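Local structure of 5-cytosine DNA methyltransferase (Entamoeba histolytica, 3QV2) at residues A[221-224]-A[230-233]; A[216-221]-A[241-246]; A[237-242]-A[271-276]; A[165-170]-A[197-202]. The protein probably transfers methyl groups from S-adenosyl-L-methionine to carbon 5 of cytosine in tRNA or DNA. One frame throughout, in Å; residues are numbered along the deposited sequence.

Contact 1: A[221-224]-A[230-233]; sequences LFDI and KRTC
D223, just before strand 224-226, meets R231 and C233 in the loop that follows this strand, one of the two parallel strands of a small sheet. The two partners approach its carboxylate from different directions. The guanidinium comes from further out, its plane turned 45° from that of the carboxylate. NH2 of R231 points at OD1 of D223 across 3.5 Å, and OD1 lies in the guanidinium plane at its edge. The N-H...O angle of 177° is almost straight, but the length makes this a weak hydrogen bond within a salt bridge. R231 is bent at chi2 (-63°), which turns its chain back so that the guanidinium can meet D223. The thiol sits over the flat of the carboxylate: SG of C233 is 3.3 Å from CG of D223 and 3.6 Å from OD1. With CG of D223 anti to its own N, the carboxylate is carried out toward 230-233. Its stronger polar bond lies outside the pair, between OD2 and OG of S248, a hydroxyl that also bonds the backbone N of C233. S248 thus ties both sides of this surface contact together, while SG of C233 approaches OD2 of D223 to 3.3 Å.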
loop_
_atom_site.group_PDB
_atom_site.type_symbol
_atom_site.label_atom_id
_atom_site.label_comp_id
_atom_site.label_asym_id
_atom_site.label_seq_id
_atom_site.Cartn_x
_atom_site.Cartn_y
_atom_site.Cartn_z
ATOM N N LEU A 221 18.323 13.713 -12.952
ATOM C CA LEU A 221 17.465 12.537 -13.046
ATOM C C LEU A 221 16.337 12.574 -12.020
ATOM O O LEU A 221 15.329 11.884 -12.166
ATOM C CB LEU A 221 18.286 11.257 -12.880
ATOM C CG LEU A 221 19.412 11.059 -13.897
ATOM C CD1 LEU A 221 20.177 9.774 -13.617
ATOM C CD2 LEU A 221 18.860 11.061 -15.314
ATOM N N PHE A 222 16.512 13.382 -10.980
ATOM C CA PHE A 222 15.501 13.517 -9.939
ATOM C C PHE A 222 14.220 14.148 -10.469
ATOM O O PHE A 222 14.260 15.041 -11.314
ATOM C CB PHE A 222 16.027 14.374 -8.785
ATOM C CG PHE A 222 16.926 13.636 -7.834
ATOM C CD1 PHE A 222 16.410 12.680 -6.974
ATOM C CD2 PHE A 222 18.281 13.916 -7.780
ATOM C CE1 PHE A 222 17.231 12.005 -6.090
ATOM C CE2 PHE A 222 19.107 13.245 -6.899
ATOM C CZ PHE A 222 18.580 12.288 -6.053
ATOM N N ASP A 223 13.083 13.678 -9.968
ATOM C CA ASP A 223 11.828 14.391 -10.154
ATOM C C ASP A 223 11.675 15.331 -8.967
ATOM O O ASP A 223 11.517 14.886 -7.830
ATOM C CB ASP A 223 10.649 13.422 -10.225
ATOM C CG ASP A 223 9.325 14.135 -10.424
ATOM O OD1 ASP A 223 8.900 14.288 -11.589
ATOM O OD2 ASP A 223 8.715 14.549 -9.417
ATOM N N ILE A 224 11.738 16.632 -9.227
ATOM C CA ILE A 224 11.758 17.620 -8.154
ATOM C C ILE A 224 10.443 18.385 -8.046
ATOM O O ILE A 224 9.861 18.787 -9.055
ATOM C CB ILE A 224 12.917 18.618 -8.336
ATOM C CG1 ILE A 224 14.229 17.870 -8.576
ATOM C CG2 ILE A 224 13.033 19.529 -7.125
ATOM C CD1 ILE A 224 15.426 18.779 -8.750
ATOM N N LYS A 230 1.943 20.099 -8.337
ATOM C CA LYS A 230 0.772 19.232 -8.458
ATOM C C LYS A 230 0.811 17.995 -7.564
ATOM O O LYS A 230 -0.135 17.729 -6.821
ATOM C CB LYS A 230 0.555 18.809 -9.914
ATOM C CG LYS A 230 -0.011 19.902 -10.802
ATOM C CD LYS A 230 -0.382 19.358 -12.173
ATOM C CE LYS A 230 -0.995 20.437 -13.055
ATOM N NZ LYS A 230 -1.393 19.903 -14.388
ATOM N N ARG A 231 1.904 17.241 -7.635
ATOM C CA ARG A 231 1.980 15.970 -6.928
ATOM C C ARG A 231 3.413 15.485 -6.728
ATOM O O ARG A 231 4.357 16.027 -7.304
ATOM C CB ARG A 231 1.188 14.900 -7.684
ATOM C CG ARG A 231 1.992 14.180 -8.758
ATOM C CD ARG A 231 2.454 15.128 -9.857
ATOM N NE ARG A 231 3.367 14.468 -10.789
ATOM C CZ ARG A 231 4.693 14.572 -10.743
ATOM N NH1 ARG A 231 5.273 15.321 -9.814
ATOM N NH2 ARG A 231 5.439 13.930 -11.631
ATOM N N THR A 232 3.556 14.455 -5.900
ATOM C CA THR A 232 4.825 13.765 -5.719
ATOM C C THR A 232 4.773 12.423 -6.441
ATOM O O THR A 232 3.701 11.842 -6.608
ATOM C CB THR A 232 5.115 13.515 -4.233
ATOM O OG1 THR A 232 4.015 12.807 -3.645
ATOM C CG2 THR A 232 5.311 14.832 -3.498
ATOM N N CYS A 233 5.931 11.927 -6.867
ATOM C CA CYS A 233 5.992 10.643 -7.557
ATOM C C CYS A 233 5.813 9.478 -6.590
ATOM O O CYS A 233 5.860 9.653 -5.373
ATOM C CB CYS A 233 7.305 10.495 -8.330
ATOM S SG CYS A 233 7.400 11.501 -9.830
#

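Contact 2: A[216-221]-A[241-246]; sequences LKKGML and KIVEGT
V243 pushes its two methyl groups against different residues of 216-221: CG1 lies 4.0 Å from CB of L221, and CG2 lies 4.0 Å from CD of K218. The valine is turned with CG1 anti to its backbone N (chi1 174°), which spreads the methyls between the two neighbours. Beside it, E244 crosses L221 at a slant, with CG of E244 3.9 Å from CB of L221. The carboxylate then continues to the leucine branch, where OE2 of E244 stands 3.5 Å from CD1 of L221, a polar atom against a methyl. The charges come less close. NZ of K218 is 5.4 Å from OE2 of E244, so any attraction between them is long-range, and the water that accepts from both NZ of K218 and N of V243 does so through weak bonds. The fold element behind this is the C-terminal part of helix 212-218 and the turn that follows it, laid against the long loop between strands 224-226 and 249-251. A backbone bond from N of L221 to O of K218, 2.9 Å, closes the turn in which both residues have CB directed toward 241-246. On the loop, OG1 of T246 donates to O of I242 at a C=O...O angle of 163°, and T246 is joined through its backbone to T236. The ring of F222, which follows L221, also packs against CG1 of V243.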
loop_
_atom_site.group_PDB
_atom_site.type_symbol
_atom_site.label_atom_id
_atom_site.label_comp_id
_atom_site.label_asym_id
_atom_site.label_seq_id
_atom_site.Cartn_x
_atom_site.Cartn_y
_atom_site.Cartn_z
ATOM N N LEU A 216 25.506 16.749 -8.531
ATOM C CA LEU A 216 26.325 17.049 -9.700
ATOM C C LEU A 216 26.428 15.866 -10.656
ATOM O O LEU A 216 26.795 16.032 -11.819
ATOM C CB LEU A 216 27.723 17.502 -9.274
ATOM C CG LEU A 216 27.794 18.811 -8.485
ATOM C CD1 LEU A 216 29.232 19.134 -8.102
ATOM C CD2 LEU A 216 27.183 19.949 -9.287
ATOM N N LYS A 217 26.100 14.673 -10.170
ATOM C CA LYS A 217 26.222 13.473 -10.991
ATOM C C LYS A 217 24.889 12.935 -11.512
ATOM O O LYS A 217 24.826 12.412 -12.625
ATOM C CB LYS A 217 26.988 12.376 -10.245
ATOM C CG LYS A 217 28.473 12.659 -10.096
ATOM C CD LYS A 217 29.239 11.409 -9.695
ATOM C CE LYS A 217 30.742 11.648 -9.719
ATOM N NZ LYS A 217 31.507 10.407 -9.411
ATOM N N LYS A 218 23.830 13.063 -10.719
ATOM C CA LYS A 218 22.522 12.551 -11.124
ATOM C C LYS A 218 21.378 13.509 -10.804
ATOM O O LYS A 218 20.209 13.132 -10.882
ATOM C CB LYS A 218 22.250 11.190 -10.475
ATOM C CG LYS A 218 23.294 10.134 -10.793
ATOM C CD LYS A 218 22.727 8.731 -10.661
ATOM C CE LYS A 218 23.739 7.684 -11.094
ATOM N NZ LYS A 218 23.103 6.353 -11.287
ATOM N N GLY A 219 21.716 14.744 -10.452
ATOM C CA GLY A 219 20.714 15.728 -10.083
ATOM C C GLY A 219 19.620 15.906 -11.119
ATOM O O GLY A 219 18.465 16.160 -10.776
ATOM N N MET A 220 19.984 15.769 -12.390
ATOM C CA MET A 220 19.044 15.974 -13.488
ATOM C C MET A 220 18.060 14.816 -13.644
ATOM O O MET A 220 17.078 14.922 -14.379
ATOM C CB MET A 220 19.800 16.205 -14.799
ATOM C CG MET A 220 20.628 17.480 -14.819
ATOM S SD MET A 220 19.605 18.965 -14.778
ATOM C CE MET A 220 18.771 18.842 -16.358
ATOM N N LEU A 221 18.323 13.713 -12.952
ATOM C CA LEU A 221 17.465 12.537 -13.046
ATOM C C LEU A 221 16.337 12.574 -12.020
ATOM O O LEU A 221 15.329 11.884 -12.166
ATOM C CB LEU A 221 18.286 11.257 -12.880
ATOM C CG LEU A 221 19.412 11.059 -13.897
ATOM C CD1 LEU A 221 20.177 9.774 -13.617
ATOM C CD2 LEU A 221 18.860 11.061 -15.314
ATOM N N LYS A 241 18.018 5.523 -1.984
ATOM C CA LYS A 241 19.096 4.600 -2.318
ATOM C C LYS A 241 19.333 4.626 -3.824
ATOM O O LYS A 241 20.463 4.770 -4.285
ATOM C CB LYS A 241 18.753 3.181 -1.857
ATOM C CG LYS A 241 19.951 2.244 -1.740
ATOM C CD LYS A 241 20.869 2.664 -0.600
ATOM C CE LYS A 241 21.989 1.659 -0.374
ATOM N NZ LYS A 241 22.904 1.563 -1.545
ATOM N N ILE A 242 18.252 4.482 -4.585
ATOM C CA ILE A 242 18.306 4.597 -6.037
ATOM C C ILE A 242 17.606 5.882 -6.454
ATOM O O ILE A 242 16.518 6.190 -5.969
ATOM C CB ILE A 242 17.638 3.397 -6.737
ATOM C CG1 ILE A 242 18.541 2.163 -6.669
ATOM C CG2 ILE A 242 17.332 3.727 -8.190
ATOM C CD1 ILE A 242 18.689 1.581 -5.281
ATOM N N VAL A 243 18.237 6.632 -7.351
ATOM C CA VAL A 243 17.734 7.942 -7.749
ATOM C C VAL A 243 16.424 7.877 -8.537
ATOM O O VAL A 243 15.438 8.514 -8.166
ATOM C CB VAL A 243 18.784 8.718 -8.574
ATOM C CG1 VAL A 243 18.189 10.011 -9.111
ATOM C CG2 VAL A 243 20.020 8.999 -7.730
ATOM N N GLU A 244 16.418 7.104 -9.618
ATOM C CA GLU A 244 15.292 7.102 -10.549
ATOM C C GLU A 244 14.145 6.176 -10.149
ATOM O O GLU A 244 14.363 5.039 -9.734
ATOM C CB GLU A 244 15.771 6.746 -11.959
ATOM C CG GLU A 244 16.864 7.655 -12.489
ATOM C CD GLU A 244 17.310 7.275 -13.887
ATOM O OE1 GLU A 244 16.532 7.495 -14.839
ATOM O OE2 GLU A 244 18.435 6.752 -14.033
ATOM N N GLY A 245 12.922 6.682 -10.282
ATOM C CA GLY A 245 11.722 5.875 -10.130
ATOM C C GLY A 245 11.400 5.403 -8.725
ATOM O O GLY A 245 10.570 4.512 -8.545
ATOM N N THR A 246 12.042 5.998 -7.725
ATOM C CA THR A 246 11.816 5.589 -6.342
ATOM C C THR A 246 11.104 6.666 -5.531
ATOM O O THR A 246 10.770 6.454 -4.365
ATOM C CB THR A 246 13.129 5.211 -5.638
ATOM O OG1 THR A 246 13.954 6.374 -5.497
ATOM C CG2 THR A 246 13.871 4.153 -6.437
HETATM O O HOH W 1 20.360 5.308 -9.786
#

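Contact 3: A[237-242]-A[271-276]; sequences KSYTKI and LRYFTP
Y239 reaches across to F274 with its hydroxyl, and this is the tight half of the contact. N of F274 donates to OH of Y239 at 2.9 Å with an N-H...O angle of 159°, arriving in the plane of the phenol ring at its edge. The same oxygen bonds the backbone O of S248, so two bonds grip this buried phenol group and probably limit its rotation. CG of Y239, anti to N, carries the ring over to the partner loop. The Y273 ring completes the aromatic packing, turning its edge to the face of Y239 in a T-shaped pair with centroids 5.7 Å apart and planes at 85°. This motif joins the loop before strand 249-251 to the one after it that leads into helix 276-282, where T275 is the N-cap. F235 and Y302 also meet the Y239 ring edge-to-face, which brings in helix 298-306. The T240-Y273 part is less buried, both residues being partly exposed, yet it is close. CG2 of T240 stands over one face of Y273 as a CH-pi contact, 3.8 Å from the ring centroid and displaced toward the rim. T240 adopts a positive phi (74°) in the bend that presents this methyl. The loose side lies further along the bend, where K241 and I242 are exposed and make no contact with 271-276, while their backbone N atoms share O of S238 as acceptor.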
loop_
_atom_site.group_PDB
_atom_site.type_symbol
_atom_site.label_atom_id
_atom_site.label_comp_id
_atom_site.label_asym_id
_atom_site.label_seq_id
_atom_site.Cartn_x
_atom_site.Cartn_y
_atom_site.Cartn_z
ATOM N N LYS A 237 10.408 1.149 -2.513
ATOM C CA LYS A 237 11.247 0.559 -1.477
ATOM C C LYS A 237 12.641 1.181 -1.368
ATOM O O LYS A 237 13.138 1.410 -0.265
ATOM C CB LYS A 237 11.367 -0.947 -1.715
ATOM C CG LYS A 237 12.007 -1.724 -0.581
ATOM C CD LYS A 237 11.923 -3.221 -0.844
ATOM C CE LYS A 237 12.363 -4.034 0.364
ATOM N NZ LYS A 237 12.179 -5.498 0.137
ATOM N N SER A 238 13.268 1.452 -2.508
ATOM C CA SER A 238 14.662 1.891 -2.523
ATOM C C SER A 238 14.833 3.408 -2.532
ATOM O O SER A 238 15.869 3.917 -2.960
ATOM C CB SER A 238 15.397 1.282 -3.720
ATOM O OG SER A 238 15.405 -0.135 -3.646
ATOM N N TYR A 239 13.826 4.131 -2.056
ATOM C CA TYR A 239 13.899 5.588 -2.022
ATOM C C TYR A 239 15.103 6.032 -1.195
ATOM O O TYR A 239 15.382 5.459 -0.144
ATOM C CB TYR A 239 12.602 6.180 -1.467
ATOM C CG TYR A 239 12.555 7.693 -1.455
ATOM C CD1 TYR A 239 12.617 8.421 -2.638
ATOM C CD2 TYR A 239 12.426 8.393 -0.264
ATOM C CE1 TYR A 239 12.567 9.804 -2.629
ATOM C CE2 TYR A 239 12.376 9.774 -0.246
ATOM C CZ TYR A 239 12.446 10.474 -1.430
ATOM O OH TYR A 239 12.393 11.850 -1.407
ATOM N N THR A 240 15.809 7.048 -1.688
ATOM C CA THR A 240 17.043 7.559 -1.080
ATOM C C THR A 240 18.241 6.634 -1.290
ATOM O O THR A 240 19.347 6.925 -0.832
ATOM C CB THR A 240 16.894 7.885 0.430
ATOM O OG1 THR A 240 16.923 6.677 1.200
ATOM C CG2 THR A 240 15.603 8.641 0.696
ATOM N N LYS A 241 18.018 5.523 -1.984
ATOM C CA LYS A 241 19.096 4.600 -2.318
ATOM C C LYS A 241 19.333 4.626 -3.824
ATOM O O LYS A 241 20.463 4.770 -4.285
ATOM C CB LYS A 241 18.753 3.181 -1.857
ATOM C CG LYS A 241 19.951 2.244 -1.740
ATOM C CD LYS A 241 20.869 2.664 -0.600
ATOM C CE LYS A 241 21.989 1.659 -0.374
ATOM N NZ LYS A 241 22.904 1.563 -1.545
ATOM N N ILE A 242 18.252 4.482 -4.585
ATOM C CA ILE A 242 18.306 4.597 -6.037
ATOM C C ILE A 242 17.606 5.882 -6.454
ATOM O O ILE A 242 16.518 6.190 -5.969
ATOM C CB ILE A 242 17.638 3.397 -6.737
ATOM C CG1 ILE A 242 18.541 2.163 -6.669
ATOM C CG2 ILE A 242 17.332 3.727 -8.190
ATOM C CD1 ILE A 242 18.689 1.581 -5.281
ATOM N N LEU A 271 17.782 21.127 -1.856
ATOM C CA LEU A 271 17.056 19.895 -2.139
ATOM C C LEU A 271 17.261 18.860 -1.038
ATOM O O LEU A 271 18.355 18.737 -0.488
ATOM C CB LEU A 271 17.493 19.317 -3.487
ATOM C CG LEU A 271 17.328 20.236 -4.697
ATOM C CD1 LEU A 271 17.801 19.546 -5.967
ATOM C CD2 LEU A 271 15.882 20.692 -4.832
ATOM N N ARG A 272 16.204 18.120 -0.718
ATOM C CA ARG A 272 16.281 17.061 0.283
ATOM C C ARG A 272 15.282 15.958 -0.028
ATOM O O ARG A 272 14.285 16.187 -0.713
ATOM C CB ARG A 272 16.003 17.615 1.682
ATOM C CG ARG A 272 14.569 18.073 1.900
ATOM C CD ARG A 272 14.292 18.355 3.370
ATOM N NE ARG A 272 12.967 18.933 3.577
ATOM C CZ ARG A 272 11.869 18.224 3.824
ATOM N NH1 ARG A 272 11.932 16.902 3.896
ATOM N NH2 ARG A 272 10.708 18.839 3.998
ATOM N N TYR A 273 15.551 14.757 0.475
ATOM C CA TYR A 273 14.582 13.677 0.387
ATOM C C TYR A 273 13.447 13.967 1.352
ATOM O O TYR A 273 13.633 14.663 2.350
ATOM C CB TYR A 273 15.213 12.335 0.762
ATOM C CG TYR A 273 16.428 11.951 -0.053
ATOM C CD1 TYR A 273 16.299 11.495 -1.357
ATOM C CD2 TYR A 273 17.702 12.026 0.493
ATOM C CE1 TYR A 273 17.409 11.136 -2.101
ATOM C CE2 TYR A 273 18.816 11.670 -0.239
ATOM C CZ TYR A 273 18.664 11.226 -1.535
ATOM O OH TYR A 273 19.776 10.872 -2.263
ATOM N N PHE A 274 12.266 13.442 1.052
ATOM C CA PHE A 274 11.182 13.459 2.020
ATOM C C PHE A 274 11.540 12.497 3.145
ATOM O O PHE A 274 12.122 11.440 2.903
ATOM C CB PHE A 274 9.864 13.042 1.369
ATOM C CG PHE A 274 9.314 14.055 0.401
ATOM C CD1 PHE A 274 8.600 15.151 0.858
ATOM C CD2 PHE A 274 9.498 13.905 -0.965
ATOM C CE1 PHE A 274 8.087 16.083 -0.025
ATOM C CE2 PHE A 274 8.986 14.833 -1.855
ATOM C CZ PHE A 274 8.280 15.925 -1.383
ATOM N N THR A 275 11.205 12.865 4.377
ATOM C CA THR A 275 11.494 12.013 5.524
ATOM C C THR A 275 10.513 10.848 5.581
ATOM O O THR A 275 9.447 10.905 4.970
ATOM C CB THR A 275 11.404 12.798 6.843
ATOM O OG1 THR A 275 10.031 13.081 7.138
ATOM C CG2 THR A 275 12.186 14.097 6.746
ATOM N N PRO A 276 10.871 9.784 6.314
ATOM C CA PRO A 276 9.956 8.651 6.481
ATOM C C PRO A 276 8.598 9.113 7.004
ATOM O O PRO A 276 7.557 8.649 6.538
ATOM C CB PRO A 276 10.659 7.792 7.533
ATOM C CG PRO A 276 12.104 8.113 7.375
ATOM C CD PRO A 276 12.162 9.564 6.990
#

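Contact 4: A[165-170]-A[197-202]; sequences GIPNSR and SNYLDN
The ring of Y199 and the pyrrolidine of P167 meet obliquely. CG of P167 comes 3.5 Å from CE1 of Y199, and CD of P167 lies 3.6 Å from OH of Y199, so the proline follows the ring from CE1 out to the oxygen. P167 is the centre of an inverse gamma turn, closed by N of N168 bonding O of I166 at 2.6 Å. CB of P167 points toward Y199. The turn belongs to the loop before strand 172-178, whose run P-N-S-R resembles the motif VIII segment of C5-methyltransferases. The two side chains approach from opposite directions, Y199 from the loop that leads on to helix 212-218. CG of Y199 beside its N (chi1 -52°) aims the phenol at the turn, and the side chain also rests on I282 of helix 276-282. The buried hydroxyl finds its polar partner outside the pair, in OG of S194, whose residue also touches P167. O of P167, pointing across the line to Y199, bonds OG1 of T232 and ties the turn to 230-233. I166 adds one methyl, crossing the tyrosine at about a right angle with CD1 3.7 Å from OH of Y199.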
loop_
_atom_site.group_PDB
_atom_site.type_symbol
_atom_site.label_atom_id
_atom_site.label_comp_id
_atom_site.label_asym_id
_atom_site.label_seq_id
_atom_site.Cartn_x
_atom_site.Cartn_y
_atom_site.Cartn_z
ATOM N N GLY A 165 -7.709 13.640 -5.022
ATOM C CA GLY A 165 -7.166 14.897 -4.535
ATOM C C GLY A 165 -5.958 14.790 -3.622
ATOM O O GLY A 165 -5.605 15.754 -2.944
ATOM N N ILE A 166 -5.324 13.622 -3.600
ATOM C CA ILE A 166 -4.105 13.442 -2.821
ATOM C C ILE A 166 -2.884 13.642 -3.712
ATOM O O ILE A 166 -2.732 12.961 -4.724
ATOM C CB ILE A 166 -4.051 12.051 -2.160
ATOM C CG1 ILE A 166 -5.267 11.847 -1.252
ATOM C CG2 ILE A 166 -2.765 11.886 -1.367
ATOM C CD1 ILE A 166 -5.368 12.858 -0.130
ATOM N N PRO A 167 -2.010 14.589 -3.336
ATOM C CA PRO A 167 -0.837 14.962 -4.136
ATOM C C PRO A 167 0.237 13.876 -4.166
ATOM O O PRO A 167 1.355 14.099 -3.701
ATOM C CB PRO A 167 -0.313 16.210 -3.418
ATOM C CG PRO A 167 -0.757 16.042 -2.011
ATOM C CD PRO A 167 -2.098 15.368 -2.090
ATOM N N ASN A 168 -0.105 12.715 -4.713
ATOM C CA ASN A 168 0.851 11.622 -4.849
ATOM C C ASN A 168 0.399 10.592 -5.873
ATOM O O ASN A 168 -0.713 10.071 -5.797
ATOM C CB ASN A 168 1.099 10.944 -3.500
ATOM C CG ASN A 168 2.056 9.771 -3.607
ATOM O OD1 ASN A 168 1.638 8.612 -3.619
ATOM N ND2 ASN A 168 3.347 10.068 -3.694
ATOM N N SER A 169 1.268 10.303 -6.834
ATOM C CA SER A 169 0.960 9.322 -7.863
ATOM C C SER A 169 1.359 7.920 -7.430
ATOM O O SER A 169 2.543 7.608 -7.315
ATOM C CB SER A 169 1.657 9.684 -9.175
ATOM O OG SER A 169 1.158 10.904 -9.695
ATOM N N ARG A 170 0.362 7.077 -7.184
ATOM C CA ARG A 170 0.609 5.683 -6.841
ATOM C C ARG A 170 -0.477 4.799 -7.440
ATOM O O ARG A 170 -1.310 4.246 -6.723
ATOM C CB ARG A 170 0.676 5.497 -5.322
ATOM C CG ARG A 170 1.208 4.137 -4.893
ATOM C CD ARG A 170 1.288 4.019 -3.379
ATOM N NE ARG A 170 1.888 2.754 -2.965
ATOM C CZ ARG A 170 3.186 2.581 -2.745
ATOM N NH1 ARG A 170 4.025 3.595 -2.896
ATOM N NH2 ARG A 170 3.647 1.394 -2.372
ATOM N N SER A 197 2.309 20.961 0.763
ATOM C CA SER A 197 2.619 21.721 1.969
ATOM C C SER A 197 2.115 21.021 3.230
ATOM O O SER A 197 2.812 20.971 4.242
ATOM C CB SER A 197 2.005 23.121 1.878
ATOM O OG SER A 197 2.221 23.700 0.600
ATOM N N ASN A 198 0.903 20.478 3.157
ATOM C CA ASN A 198 0.236 19.898 4.322
ATOM C C ASN A 198 0.945 18.690 4.938
ATOM O O ASN A 198 0.658 18.310 6.072
ATOM C CB ASN A 198 -1.211 19.527 3.979
ATOM C CG ASN A 198 -2.048 20.734 3.592
ATOM O OD1 ASN A 198 -2.112 21.109 2.421
ATOM N ND2 ASN A 198 -2.698 21.345 4.576
ATOM N N TYR A 199 1.869 18.091 4.197
ATOM C CA TYR A 199 2.497 16.851 4.639
ATOM C C TYR A 199 3.944 17.041 5.083
ATOM O O TYR A 199 4.587 16.101 5.550
ATOM C CB TYR A 199 2.425 15.801 3.529
ATOM C CG TYR A 199 1.033 15.590 2.971
ATOM C CD1 TYR A 199 0.537 16.402 1.958
ATOM C CD2 TYR A 199 0.215 14.578 3.457
ATOM C CE1 TYR A 199 -0.733 16.214 1.446
ATOM C CE2 TYR A 199 -1.057 14.382 2.950
ATOM C CZ TYR A 199 -1.524 15.204 1.945
ATOM O OH TYR A 199 -2.789 15.018 1.433
ATOM N N LEU A 200 4.451 18.260 4.944
ATOM C CA LEU A 200 5.854 18.542 5.225
ATOM C C LEU A 200 6.137 18.709 6.714
ATOM O O LEU A 200 5.440 19.454 7.401
ATOM C CB LEU A 200 6.285 19.811 4.492
ATOM C CG LEU A 200 6.132 19.807 2.972
ATOM C CD1 LEU A 200 6.423 21.187 2.397
ATOM C CD2 LEU A 200 7.041 18.760 2.350
ATOM N N ASP A 201 7.161 18.017 7.206
ATOM C CA ASP A 201 7.710 18.317 8.521
ATOM C C ASP A 201 8.286 19.725 8.467
ATOM O O ASP A 201 8.601 20.232 7.388
ATOM C CB ASP A 201 8.801 17.320 8.905
ATOM C CG ASP A 201 8.314 15.889 8.898
ATOM O OD1 ASP A 201 7.089 15.665 8.982
ATOM O OD2 ASP A 201 9.164 14.978 8.817
ATOM N N ASN A 202 8.438 20.360 9.623
ATOM C CA ASN A 202 8.797 21.776 9.642
ATOM C C ASN A 202 10.204 22.102 10.143
ATOM O O ASN A 202 10.588 23.272 10.181
ATOM C CB ASN A 202 7.751 22.588 10.414
ATOM C CG ASN A 202 7.477 22.021 11.789
ATOM O OD1 ASN A 202 6.446 21.391 12.020
ATOM N ND2 ASN A 202 8.405 22.238 12.713
#

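Overall arrangement
Contact 4 comes first along the chain, closing the loop that carries strand 172-178 from residue 165 to 202. Contact 2 then closes a longer loop, from helix 212-218 to residue 246, and contact 1 lies within it as the short turn around strand 224-226, sharing L221. Contact 3 opens before contact 2 has closed and ends at helix 276-282, so these two loops cross at K241 and I242. F222 against V243 joins contacts 1 and 2, and T232 CG2 against F274 CZ joins 1 and 3. Two polar links reach contact 4: T232 to N168 ties the loop after strand 224-226 to the approach to strand 172-178, and T275 to D201 ties the start of helix 276-282 to the loop before helix 212-218.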